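Long-range contacts in fructosyl amine: oxygen oxidoreductase (Aspergillus fumigatus, PDB 3DJE), which oxidatively deglycates fructosyl amino acids (Amadori products), using bound FAD as its redox cofactor: residues G95-A100 with P255-I260; R186-I191 with G199-D204; K302-K307 with T428-R433; A26-T31 with I377-E382. One frame throughout, in Å; residues are numbered along the deposited sequence.

Contact 1. Residues G95-A100 with P255-I260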
# COMPACT_ATOMS: atom_id res chain seq x y z
N GLY A 95 13.30 -13.55 3.99
CA GLY A 95 13.33 -13.99 2.61
C GLY A 95 11.94 -14.01 1.98
O GLY A 95 10.90 -13.85 2.65
N LEU A 96 11.93 -14.24 0.67
CA LEU A 96 10.73 -14.07 -0.14
C LEU A 96 10.78 -14.95 -1.37
O LEU A 96 11.77 -14.92 -2.11
CB LEU A 96 10.63 -12.61 -0.59
CG LEU A 96 9.64 -12.23 -1.72
CD1 LEU A 96 8.21 -12.46 -1.27
CD2 LEU A 96 9.85 -10.79 -2.14
N LEU A 97 9.72 -15.71 -1.59
CA LEU A 97 9.55 -16.47 -2.82
C LEU A 97 8.67 -15.64 -3.74
O LEU A 97 7.58 -15.23 -3.34
CB LEU A 97 8.86 -17.82 -2.54
CG LEU A 97 8.40 -18.53 -3.82
CD1 LEU A 97 9.63 -19.13 -4.52
CD2 LEU A 97 7.34 -19.56 -3.56
N MSE A 98 9.15 -15.40 -4.97
CA MSE A 98 8.34 -14.76 -6.02
C MSE A 98 8.16 -15.76 -7.16
O MSE A 98 9.14 -16.26 -7.70
CB MSE A 98 9.05 -13.51 -6.53
CG MSE A 98 9.09 -12.37 -5.52
SE MSE A 98 7.31 -11.70 -5.25
CE MSE A 98 6.99 -10.94 -7.03
N SER A 99 6.91 -16.04 -7.53
CA SER A 99 6.63 -17.13 -8.48
C SER A 99 5.45 -16.79 -9.38
O SER A 99 4.74 -15.81 -9.14
CB SER A 99 6.36 -18.43 -7.73
OG SER A 99 5.25 -18.29 -6.87
N ALA A 100 5.27 -17.59 -10.43
CA ALA A 100 4.14 -17.46 -11.35
C ALA A 100 3.87 -18.82 -11.98
O ALA A 100 4.54 -19.80 -11.65
CB ALA A 100 4.42 -16.40 -12.42
N PRO A 255 9.52 -17.94 5.09
CA PRO A 255 9.61 -16.80 4.18
C PRO A 255 8.24 -16.38 3.68
O PRO A 255 7.28 -17.15 3.78
CB PRO A 255 10.46 -17.33 3.03
CG PRO A 255 10.26 -18.81 3.05
CD PRO A 255 10.10 -19.17 4.51
N VAL A 256 8.14 -15.17 3.15
CA VAL A 256 6.92 -14.74 2.46
C VAL A 256 6.79 -15.60 1.21
O VAL A 256 7.75 -15.74 0.45
CB VAL A 256 6.99 -13.27 2.06
CG1 VAL A 256 5.73 -12.85 1.32
CG2 VAL A 256 7.21 -12.41 3.31
N ILE A 257 5.61 -16.18 1.01
CA ILE A 257 5.32 -17.03 -0.15
C ILE A 257 4.39 -16.25 -1.08
O ILE A 257 3.28 -15.90 -0.68
CB ILE A 257 4.66 -18.36 0.28
CG1 ILE A 257 5.57 -19.12 1.25
CG2 ILE A 257 4.26 -19.20 -0.95
CD1 ILE A 257 6.91 -19.54 0.68
N PHE A 258 4.84 -15.96 -2.30
CA PHE A 258 4.13 -15.03 -3.18
C PHE A 258 4.09 -15.59 -4.60
O PHE A 258 5.13 -15.91 -5.17
CB PHE A 258 4.87 -13.69 -3.13
CG PHE A 258 4.06 -12.47 -3.52
CD1 PHE A 258 3.96 -11.39 -2.64
CD2 PHE A 258 3.47 -12.35 -4.78
CE1 PHE A 258 3.25 -10.23 -2.98
CE2 PHE A 258 2.74 -11.19 -5.13
CZ PHE A 258 2.64 -10.12 -4.22
N ASN A 259 2.89 -15.75 -5.15
CA ASN A 259 2.73 -16.09 -6.56
C ASN A 259 1.85 -15.01 -7.16
O ASN A 259 0.73 -14.78 -6.70
CB ASN A 259 2.11 -17.48 -6.74
CG ASN A 259 1.95 -17.88 -8.20
OD1 ASN A 259 1.29 -17.19 -8.98
ND2 ASN A 259 2.54 -19.02 -8.58
N ILE A 260 2.38 -14.37 -8.20
CA ILE A 260 1.74 -13.17 -8.76
C ILE A 260 0.46 -13.48 -9.54
O ILE A 260 -0.24 -12.57 -9.97
CB ILE A 260 2.73 -12.33 -9.58
CG1 ILE A 260 3.12 -13.04 -10.89
CG2 ILE A 260 3.97 -12.01 -8.74
CD1 ILE A 260 3.97 -12.19 -11.82

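Contact 2. Residues R186-I191 with G199-D204. Unlike the reference sequence in segment 199-204: Ala203 (reference Gly). With FAD (flavin-adenine dinucleotide), chain C.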
# COMPACT_ATOMS: atom_id res chain seq x y z
N ARG A 186 -12.35 14.72 9.79
CA ARG A 186 -12.86 14.39 8.47
C ARG A 186 -12.91 15.64 7.61
O ARG A 186 -13.79 16.50 7.79
CB ARG A 186 -14.26 13.73 8.54
CG ARG A 186 -14.88 13.51 7.16
CD ARG A 186 -16.09 12.57 7.16
NE ARG A 186 -15.68 11.16 7.20
CZ ARG A 186 -15.12 10.50 6.19
NH1 ARG A 186 -14.87 11.12 5.03
NH2 ARG A 186 -14.78 9.22 6.33
N VAL A 187 -11.98 15.76 6.68
CA VAL A 187 -12.00 16.92 5.78
C VAL A 187 -13.20 16.80 4.84
O VAL A 187 -13.44 15.73 4.26
CB VAL A 187 -10.70 17.02 4.95
CG1 VAL A 187 -10.84 18.08 3.88
CG2 VAL A 187 -9.52 17.35 5.86
N VAL A 188 -13.94 17.90 4.69
CA VAL A 188 -15.10 17.91 3.79
C VAL A 188 -14.86 18.69 2.50
O VAL A 188 -15.54 18.46 1.50
CB VAL A 188 -16.41 18.40 4.46
CG1 VAL A 188 -16.78 17.46 5.63
CG2 VAL A 188 -16.29 19.85 4.91
N THR A 189 -13.91 19.63 2.56
CA THR A 189 -13.45 20.34 1.36
C THR A 189 -12.12 21.00 1.65
O THR A 189 -11.82 21.33 2.78
CB THR A 189 -14.45 21.42 0.89
OG1 THR A 189 -14.01 21.98 -0.37
CG2 THR A 189 -14.61 22.54 1.92
N LEU A 190 -11.30 21.16 0.61
CA LEU A 190 -10.18 22.09 0.72
C LEU A 190 -10.74 23.51 0.63
O LEU A 190 -11.88 23.72 0.16
CB LEU A 190 -9.16 21.83 -0.41
CG LEU A 190 -8.56 20.41 -0.43
CD1 LEU A 190 -7.64 20.23 -1.65
CD2 LEU A 190 -7.82 20.09 0.87
N ILE A 191 -9.95 24.47 1.10
CA ILE A 191 -10.31 25.89 1.00
C ILE A 191 -9.77 26.45 -0.30
O ILE A 191 -8.57 26.57 -0.46
CB ILE A 191 -9.74 26.71 2.18
CG1 ILE A 191 -10.29 26.21 3.52
CG2 ILE A 191 -10.06 28.22 2.00
CD1 ILE A 191 -9.54 26.79 4.73
N GLY A 199 -5.96 25.69 2.77
CA GLY A 199 -6.15 24.78 3.92
C GLY A 199 -7.35 23.88 3.68
O GLY A 199 -7.65 23.52 2.53
N ALA A 200 -8.03 23.52 4.76
CA ALA A 200 -9.17 22.58 4.69
C ALA A 200 -10.24 22.91 5.70
O ALA A 200 -9.99 23.57 6.71
CB ALA A 200 -8.69 21.15 4.93
N VAL A 201 -11.44 22.41 5.44
CA VAL A 201 -12.54 22.51 6.41
C VAL A 201 -12.91 21.10 6.83
O VAL A 201 -13.07 20.23 5.97
CB VAL A 201 -13.78 23.19 5.80
CG1 VAL A 201 -14.89 23.32 6.84
CG2 VAL A 201 -13.42 24.56 5.22
N THR A 202 -13.06 20.88 8.14
CA THR A 202 -13.47 19.56 8.65
C THR A 202 -14.97 19.50 8.94
O THR A 202 -15.63 20.55 9.00
CB THR A 202 -12.64 19.13 9.88
OG1 THR A 202 -12.61 20.20 10.83
CG2 THR A 202 -11.20 18.82 9.45
N ALA A 203 -15.50 18.29 9.10
CA ALA A 203 -16.94 18.05 9.21
C ALA A 203 -17.58 18.65 10.47
O ALA A 203 -18.82 18.77 10.53
CB ALA A 203 -17.24 16.57 9.16
N ASP A 204 -16.75 18.97 11.48
CA ASP A 204 -17.21 19.70 12.67
C ASP A 204 -17.38 21.21 12.41
O ASP A 204 -17.71 21.98 13.32
CB ASP A 204 -16.28 19.48 13.87
CG ASP A 204 -14.86 19.94 13.61
OD1 ASP A 204 -14.52 20.21 12.43
OD2 ASP A 204 -14.07 20.05 14.60
PA FAD C . -3.40 5.23 3.19
O1A FAD C . -2.36 4.67 4.05
O2A FAD C . -4.58 4.38 2.85
O5B FAD C . -3.84 6.57 3.91
C5B FAD C . -4.93 7.37 3.46
C4B FAD C . -5.43 8.16 4.68
O4B FAD C . -6.36 9.11 4.11
C3B FAD C . -6.25 7.20 5.58
O3B FAD C . -5.69 7.13 6.90
C2B FAD C . -7.64 7.87 5.57
O2B FAD C . -8.29 7.79 6.87
C1B FAD C . -7.30 9.32 5.12
N9A FAD C . -8.58 9.98 4.72
C8A FAD C . -9.61 9.46 4.02
N7A FAD C . -10.59 10.39 3.94
C5A FAD C . -10.16 11.49 4.58
C6A FAD C . -10.73 12.74 4.84
N6A FAD C . -11.98 13.03 4.40
N1A FAD C . -10.01 13.65 5.54
C2A FAD C . -8.78 13.37 5.98
N3A FAD C . -8.21 12.18 5.76
C4A FAD C . -8.89 11.23 5.06
N1 FAD C . 2.58 -2.02 -0.29
C2 FAD C . 3.86 -2.54 -0.07
O2 FAD C . 4.86 -1.82 -0.14
N3 FAD C . 4.00 -3.89 0.23
C4 FAD C . 2.90 -4.74 0.30
O4 FAD C . 3.06 -5.94 0.57
C4X FAD C . 1.62 -4.22 0.06
N5 FAD C . 0.50 -5.04 0.11
C5X FAD C . -0.77 -4.48 0.05
C6 FAD C . -1.87 -5.29 0.31
C7 FAD C . -3.15 -4.75 0.30
C7M FAD C . -4.33 -5.70 0.57
C8 FAD C . -3.34 -3.39 0.06
C8M FAD C . -4.76 -2.78 0.12
C9 FAD C . -2.22 -2.58 -0.19
C9A FAD C . -0.93 -3.12 -0.18
N10 FAD C . 0.21 -2.33 -0.44
C10 FAD C . 1.48 -2.86 -0.23
C1' FAD C . 0.07 -0.94 -0.91
C2' FAD C . 0.17 0.02 0.27
O2' FAD C . -0.58 -0.50 1.39
C3' FAD C . -0.38 1.39 -0.14
O3' FAD C . 0.19 1.75 -1.42
C4' FAD C . -0.01 2.49 0.86
O4' FAD C . -0.25 2.07 2.21
C5' FAD C . -0.86 3.73 0.56
O5' FAD C . -0.50 4.79 1.46
P FAD C . -1.29 6.18 1.42
O1P FAD C . -1.29 6.70 0.02
O2P FAD C . -0.72 6.99 2.51
O3P FAD C . -2.80 5.81 1.81

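Contact 3. Residues K302-K307 with T428-R433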
# COMPACT_ATOMS: atom_id res chain seq x y z
N LYS A 302 -15.19 -1.73 4.32
CA LYS A 302 -15.91 -2.98 4.53
C LYS A 302 -15.01 -4.03 5.17
O LYS A 302 -13.93 -4.36 4.66
CB LYS A 302 -16.55 -3.51 3.23
CG LYS A 302 -17.54 -4.65 3.49
CD LYS A 302 -18.81 -4.50 2.68
CE LYS A 302 -19.83 -5.53 3.11
NZ LYS A 302 -20.73 -5.02 4.19
N THR A 303 -15.46 -4.55 6.31
CA THR A 303 -14.73 -5.54 7.05
C THR A 303 -15.23 -6.95 6.67
O THR A 303 -15.49 -7.81 7.52
CB THR A 303 -14.80 -5.25 8.58
OG1 THR A 303 -14.59 -3.84 8.80
CG2 THR A 303 -13.72 -5.99 9.30
N GLN A 304 -15.32 -7.17 5.36
CA GLN A 304 -15.66 -8.47 4.77
C GLN A 304 -14.98 -8.48 3.41
O GLN A 304 -14.47 -7.46 2.94
CB GLN A 304 -17.18 -8.63 4.54
CG GLN A 304 -18.08 -8.59 5.79
CD GLN A 304 -17.80 -9.69 6.81
OE1 GLN A 304 -17.09 -10.66 6.54
NE2 GLN A 304 -18.36 -9.54 8.01
N ILE A 305 -14.97 -9.64 2.76
CA ILE A 305 -14.54 -9.71 1.37
C ILE A 305 -15.63 -10.37 0.53
O ILE A 305 -16.46 -11.09 1.09
CB ILE A 305 -13.19 -10.44 1.21
CG1 ILE A 305 -13.26 -11.89 1.72
CG2 ILE A 305 -12.07 -9.66 1.94
CD1 ILE A 305 -12.06 -12.72 1.33
N PRO A 306 -15.64 -10.13 -0.80
CA PRO A 306 -16.59 -10.84 -1.67
C PRO A 306 -16.43 -12.35 -1.56
O PRO A 306 -15.31 -12.84 -1.39
CB PRO A 306 -16.19 -10.38 -3.07
CG PRO A 306 -15.57 -9.02 -2.85
CD PRO A 306 -14.81 -9.19 -1.57
N LYS A 307 -17.53 -13.10 -1.68
CA LYS A 307 -17.44 -14.56 -1.62
C LYS A 307 -16.51 -15.13 -2.69
O LYS A 307 -15.82 -16.11 -2.43
CB LYS A 307 -18.84 -15.19 -1.67
CG LYS A 307 -19.62 -15.03 -0.37
CD LYS A 307 -19.41 -16.20 0.59
CE LYS A 307 -20.42 -17.32 0.31
NZ LYS A 307 -20.35 -18.42 1.32
N THR A 428 -18.56 -12.26 2.67
CA THR A 428 -18.31 -13.11 3.84
C THR A 428 -19.06 -12.62 5.09
O THR A 428 -19.62 -11.51 5.09
CB THR A 428 -16.79 -13.22 4.13
OG1 THR A 428 -16.25 -11.90 4.30
CG2 THR A 428 -16.08 -13.91 2.98
N ASN A 429 -19.07 -13.44 6.14
CA ASN A 429 -19.78 -13.15 7.39
C ASN A 429 -18.85 -13.30 8.59
O ASN A 429 -19.19 -13.87 9.63
CB ASN A 429 -21.01 -14.09 7.54
CG ASN A 429 -21.77 -13.89 8.85
OD1 ASN A 429 -22.08 -12.76 9.26
ND2 ASN A 429 -22.06 -15.00 9.54
N VAL A 430 -17.65 -12.75 8.44
CA VAL A 430 -16.62 -12.86 9.47
C VAL A 430 -16.88 -11.86 10.60
O VAL A 430 -17.42 -10.78 10.37
CB VAL A 430 -15.20 -12.65 8.85
CG1 VAL A 430 -14.12 -12.89 9.89
CG2 VAL A 430 -15.00 -13.59 7.66
N GLN A 431 -16.50 -12.24 11.82
CA GLN A 431 -16.58 -11.37 13.00
C GLN A 431 -15.92 -10.01 12.75
O GLN A 431 -14.85 -9.93 12.13
CB GLN A 431 -15.89 -12.06 14.17
CG GLN A 431 -15.95 -11.29 15.47
CD GLN A 431 -17.28 -11.46 16.16
OE1 GLN A 431 -18.11 -10.55 16.18
NE2 GLN A 431 -17.51 -12.65 16.73
N TYR A 432 -16.56 -8.95 13.24
CA TYR A 432 -15.99 -7.61 13.14
C TYR A 432 -14.86 -7.43 14.15
O TYR A 432 -14.92 -7.95 15.27
CB TYR A 432 -17.07 -6.53 13.36
CG TYR A 432 -16.52 -5.12 13.40
CD1 TYR A 432 -16.13 -4.47 12.23
CD2 TYR A 432 -16.38 -4.44 14.62
CE1 TYR A 432 -15.62 -3.17 12.26
CE2 TYR A 432 -15.87 -3.14 14.66
CZ TYR A 432 -15.50 -2.51 13.47
OH TYR A 432 -15.00 -1.23 13.49
N ARG A 433 -13.85 -6.67 13.73
CA ARG A 433 -12.76 -6.23 14.58
C ARG A 433 -12.48 -4.79 14.19
O ARG A 433 -12.46 -4.46 13.00
CB ARG A 433 -11.52 -7.08 14.36
CG ARG A 433 -10.28 -6.64 15.15
CD ARG A 433 -9.08 -7.51 14.76
NE ARG A 433 -9.32 -8.93 15.05
CZ ARG A 433 -8.57 -9.94 14.61
NH1 ARG A 433 -7.50 -9.71 13.85
NH2 ARG A 433 -8.89 -11.19 14.94
O HOH W 1 -13.82 -9.49 9.40
O HOH W 2 -16.82 -7.84 10.07

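Contact 4. Residues A26-T31 with I377-E382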
# COMPACT_ATOMS: atom_id res chain seq x y z
N ALA A 26 8.84 17.02 10.87
CA ALA A 26 9.28 17.18 12.26
C ALA A 26 10.80 17.00 12.34
O ALA A 26 11.48 17.80 12.99
CB ALA A 26 8.59 16.18 13.18
N ARG A 27 11.33 15.99 11.66
CA ARG A 27 12.80 15.77 11.68
C ARG A 27 13.56 16.92 11.05
O ARG A 27 14.71 17.19 11.44
CB ARG A 27 13.18 14.46 11.00
CG ARG A 27 12.75 13.25 11.79
CD ARG A 27 13.18 11.99 11.05
NE ARG A 27 13.01 10.80 11.86
CZ ARG A 27 13.32 9.57 11.45
NH1 ARG A 27 13.83 9.39 10.23
NH2 ARG A 27 13.14 8.54 12.26
N ARG A 28 12.93 17.60 10.10
CA ARG A 28 13.59 18.67 9.37
C ARG A 28 13.37 20.04 10.03
O ARG A 28 13.78 21.06 9.48
CB ARG A 28 13.21 18.62 7.89
CG ARG A 28 13.86 17.39 7.23
CD ARG A 28 13.23 16.99 5.91
NE ARG A 28 13.47 17.95 4.84
CZ ARG A 28 13.47 17.65 3.55
NH1 ARG A 28 13.27 16.40 3.15
NH2 ARG A 28 13.67 18.60 2.65
N GLY A 29 12.76 20.02 11.21
CA GLY A 29 12.71 21.21 12.07
C GLY A 29 11.40 21.96 12.09
O GLY A 29 11.28 22.94 12.84
N TYR A 30 10.42 21.53 11.30
CA TYR A 30 9.13 22.23 11.28
C TYR A 30 8.37 22.01 12.58
O TYR A 30 8.32 20.89 13.09
CB TYR A 30 8.30 21.83 10.07
CG TYR A 30 8.91 22.29 8.76
CD1 TYR A 30 8.60 23.55 8.24
CD2 TYR A 30 9.80 21.48 8.06
CE1 TYR A 30 9.13 23.98 7.03
CE2 TYR A 30 10.35 21.91 6.83
CZ TYR A 30 10.01 23.16 6.33
OH TYR A 30 10.56 23.60 5.14
N THR A 31 7.76 23.08 13.11
CA THR A 31 7.20 23.02 14.46
C THR A 31 5.71 23.36 14.54
O THR A 31 5.16 23.43 15.65
CB THR A 31 7.91 24.01 15.39
OG1 THR A 31 7.75 25.33 14.86
CG2 THR A 31 9.39 23.69 15.48
N ILE A 377 8.35 13.93 -0.32
CA ILE A 377 7.18 14.80 -0.31
C ILE A 377 7.54 16.19 0.26
O ILE A 377 7.10 17.23 -0.25
CB ILE A 377 6.00 14.15 0.48
CG1 ILE A 377 5.52 12.86 -0.24
CG2 ILE A 377 4.85 15.17 0.68
CD1 ILE A 377 4.67 11.92 0.62
N VAL A 378 8.37 16.20 1.31
CA VAL A 378 8.89 17.48 1.84
C VAL A 378 9.78 18.16 0.78
O VAL A 378 9.70 19.36 0.57
CB VAL A 378 9.59 17.32 3.19
CG1 VAL A 378 10.17 18.67 3.67
CG2 VAL A 378 8.59 16.81 4.24
N ASP A 379 10.63 17.38 0.10
CA ASP A 379 11.44 17.93 -0.98
C ASP A 379 10.57 18.63 -2.04
O ASP A 379 10.92 19.69 -2.55
CB ASP A 379 12.29 16.85 -1.62
CG ASP A 379 13.51 16.47 -0.78
OD1 ASP A 379 13.85 17.17 0.21
OD2 ASP A 379 14.15 15.46 -1.15
N ALA A 380 9.43 18.03 -2.36
CA ALA A 380 8.52 18.64 -3.33
C ALA A 380 8.05 20.00 -2.84
O ALA A 380 8.05 20.97 -3.59
CB ALA A 380 7.35 17.71 -3.63
N MSE A 381 7.65 20.08 -1.57
CA MSE A 381 7.22 21.37 -1.01
C MSE A 381 8.34 22.39 -1.12
O MSE A 381 8.11 23.53 -1.53
CB MSE A 381 6.78 21.24 0.46
CG MSE A 381 6.19 22.54 1.00
SE MSE A 381 6.20 22.76 2.94
CE MSE A 381 8.05 22.36 3.35
N GLU A 382 9.56 21.96 -0.79
CA GLU A 382 10.71 22.87 -0.72
C GLU A 382 11.38 23.14 -2.07
O GLU A 382 12.27 23.99 -2.16
CB GLU A 382 11.74 22.34 0.28
CG GLU A 382 11.23 22.30 1.72
CD GLU A 382 12.30 21.83 2.70
OE1 GLU A 382 13.33 21.31 2.26
OE2 GLU A 382 12.07 21.95 3.93
O HOH W 3 14.07 20.80 5.21

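Contact 1. Residues G95-A100 with P255-I260
The Phe258 ring is met by the selenium of Met98, which is deposited as selenomethionine. SE lies 4.2 Å from the ring centroid and 29° off the ring normal, so the approach is oblique. This is a Met-aromatic contact. The two side chains run alongside each other and point the same way. The Met98 chain is bent at chi2 and chi3, and its methyl CE turns to Ile260, where it packs at 3.6 Å from CG2. The Phe258 ring also stacks on the ring of Phe264 and touches the bound substrate analogue. With chi1 at -158°, CG stands anti to the backbone N, and the ring leads away from the neighbouring strand.

Leu96 and Val256 lie on the same face of the sheet as Met98 and Phe258. Leu96 CD1 reaches Val256 CG1 at 3.6 Å, and both residues rest on Val54. The other face carries Leu97, Ile257, Ser99 and Asn259. There Ser99 OG donates to Phe258 O at 2.9 Å, adding to a weak bond from Ser99 N to the same oxygen. The amide of Asn259 lies beside Ala100, and its OD1 is taken by Glu261 N.

The backbones pair in parallel. Leu97 N donates to Val256 O at 2.8 Å in an almost straight bond of 176°. Ile260 N closes the far end on Ser99 O at 2.9 Å. Strand 96-100 also pairs antiparallel with strand 147-151, and strand 256-259 with strand 263-265. The contact is thus an interior parallel pair of the large mixed sheet of this MSOX/MTOX-family enzyme, and through Phe258 it forms part of the substrate pocket wall.

Contact 2. Residues R186-I191 with G199-D204
Thr189 and Val201 lie side by side and point the same way, with Thr189 CG2 4.0 Å from Val201 CB. The CG2 branch of Val201 also meets Ile191 CG1 at 3.9 Å, so it touches two side chains of the other strand. On the opposite face Leu190 and Ala200 form a looser pair. Val187 and Thr202 face each other across the backbone, but their side chains diverge. Val187 instead sends CG1 to Ala200 CB.

The two strands form an antiparallel beta hairpin interrupted by a classic beta bulge: Val188 and Thr189 both stand opposite Val201. Val188 N donates to Val201 O, and Val201 N donates to Thr189 O. At the bulge Val188 turns its CG1 to Ala203 CB at 3.7 Å; Ala203 replaces the glycine of the reference sequence.

Val187 also holds the cofactor. Its N donates to adenine N1A of FAD at 3.1 Å, and its O accepts from N6A of FAD at 3.1 Å, which fixes the adenine edge. Arg186 bends at chi3 (-80°) and brings NH1 obliquely to within 3.5 Å of FAD N6A. Val187 and Ala200 also touch Val12 and Leu10 of strand 9-12.

Contact 3. Residues K302-K307 with T428-R433
Gln304 OE1 accepts two hydrogen bonds from the opposite segment. Thr428 OG1 donates to it at 2.7 Å, in the carbonyl plane and on a lone pair. Val430 N donates to the same Gln304 OE1 at 2.9 Å. Gln304 NE2 in turn donates to Val430 O at 2.8 Å, again on a lone pair. The side-chain amide therefore grips both the N and the O of Val430, much as a strand backbone would. A bend at chi2 (-61°) brings it there.

Thr428 OG1 has a second role, accepting from Ile305 N at 3.0 Å. Thr428 N donates back to Ile305 O at 2.9 Å. These bonds hold Thr428 against the backbone of Ile305 and fix the rotation of its hydroxyl.

Packing is lighter. Thr428 CG2 rests on Ile305 CG1 at 3.7 Å. Thr303 OG1 lies at the edge of the Tyr432 ring, 3.7 Å from CE1. Two waters lie between Thr303 O and the carbonyls of Val430 and Gln431.

Neither segment forms a strand. Pro306 is the N-cap of helix 307-320, and Ile305 packs on strands 232-242 and 331-339. The contact joins the C-terminal segment 428-433 to the loop that leads into helix 307-320, beside those two strands.

Contact 4. Residues A26-T31 with I377-E382
Arg28 lays its guanidinium over Val378, whose CG1 sits 3.4 Å above the plane at its centre. This is the tight part of the contact. Asp379 OD1 lies at the edge of the guanidinium, close to its plane. It takes both Arg28 NH1, at 3.1 Å, and NH2, at 2.8 Å, so two nitrogens grip one oxygen. The carboxylate is turned 64° from the guanidinium plane. Arg28 NH2 also bonds Glu382 OE1 at 2.8 Å, meeting that oxygen from above its carboxylate plane. NH1 has a further partner in Asn375. The bend at chi3 (68°) turns the guanidinium onto the helix 373-382.

Tyr30 comes in from the direction opposite to Glu382. Its OH donates to Glu382 OE2 at 2.5 Å, on the anti side of the carboxylate. The Tyr30 side chain also touches Leu9 and Leu25.

The looser part is water-mediated. Water 3 accepts from Arg28 NE at 2.9 Å and donates to Glu382 OE2 at 2.6 Å, alongside the direct NH2 to OE1 bond. Arg28, Asp379 and Glu382 are partly exposed, whereas Val378, Met381 and Tyr30 are buried.

Helix 16-27 ends just before this site in a Schellman motif, with Gly29 as its C-prime residue. Glu382 is bonded by Arg28, Tyr30 and Lys384, and two of these are cationic. Such a setting would be expected to keep its carboxylate ionised and to bind the two helix ends together electrostatically.

Overall arrangement
The four contacts do not touch one another. Contacts 1 and 2 lie near opposite ends of the bound FAD: contact 1 by the flavin and the substrate analogue, contact 2 at the adenine. The Phe258 side chain of contact 1 is about 4 Å from the analogue and about 6 Å from FAD. The centres of contacts 1 and 2 are about 42 Å apart, on opposite sides of the chain's centre. Contact 4 is about 22 Å from contact 2, centre to centre, and its Val378 side chain is about 14 Å from FAD. Contact 3 is nearest to contact 2 by atoms, at about 11 Å; its Ile305 side chain lies about 9 Å from FAD. The segments of contacts 3 and 4 alternate in sequence, whereas contact 4 spans both contacts 1 and 2.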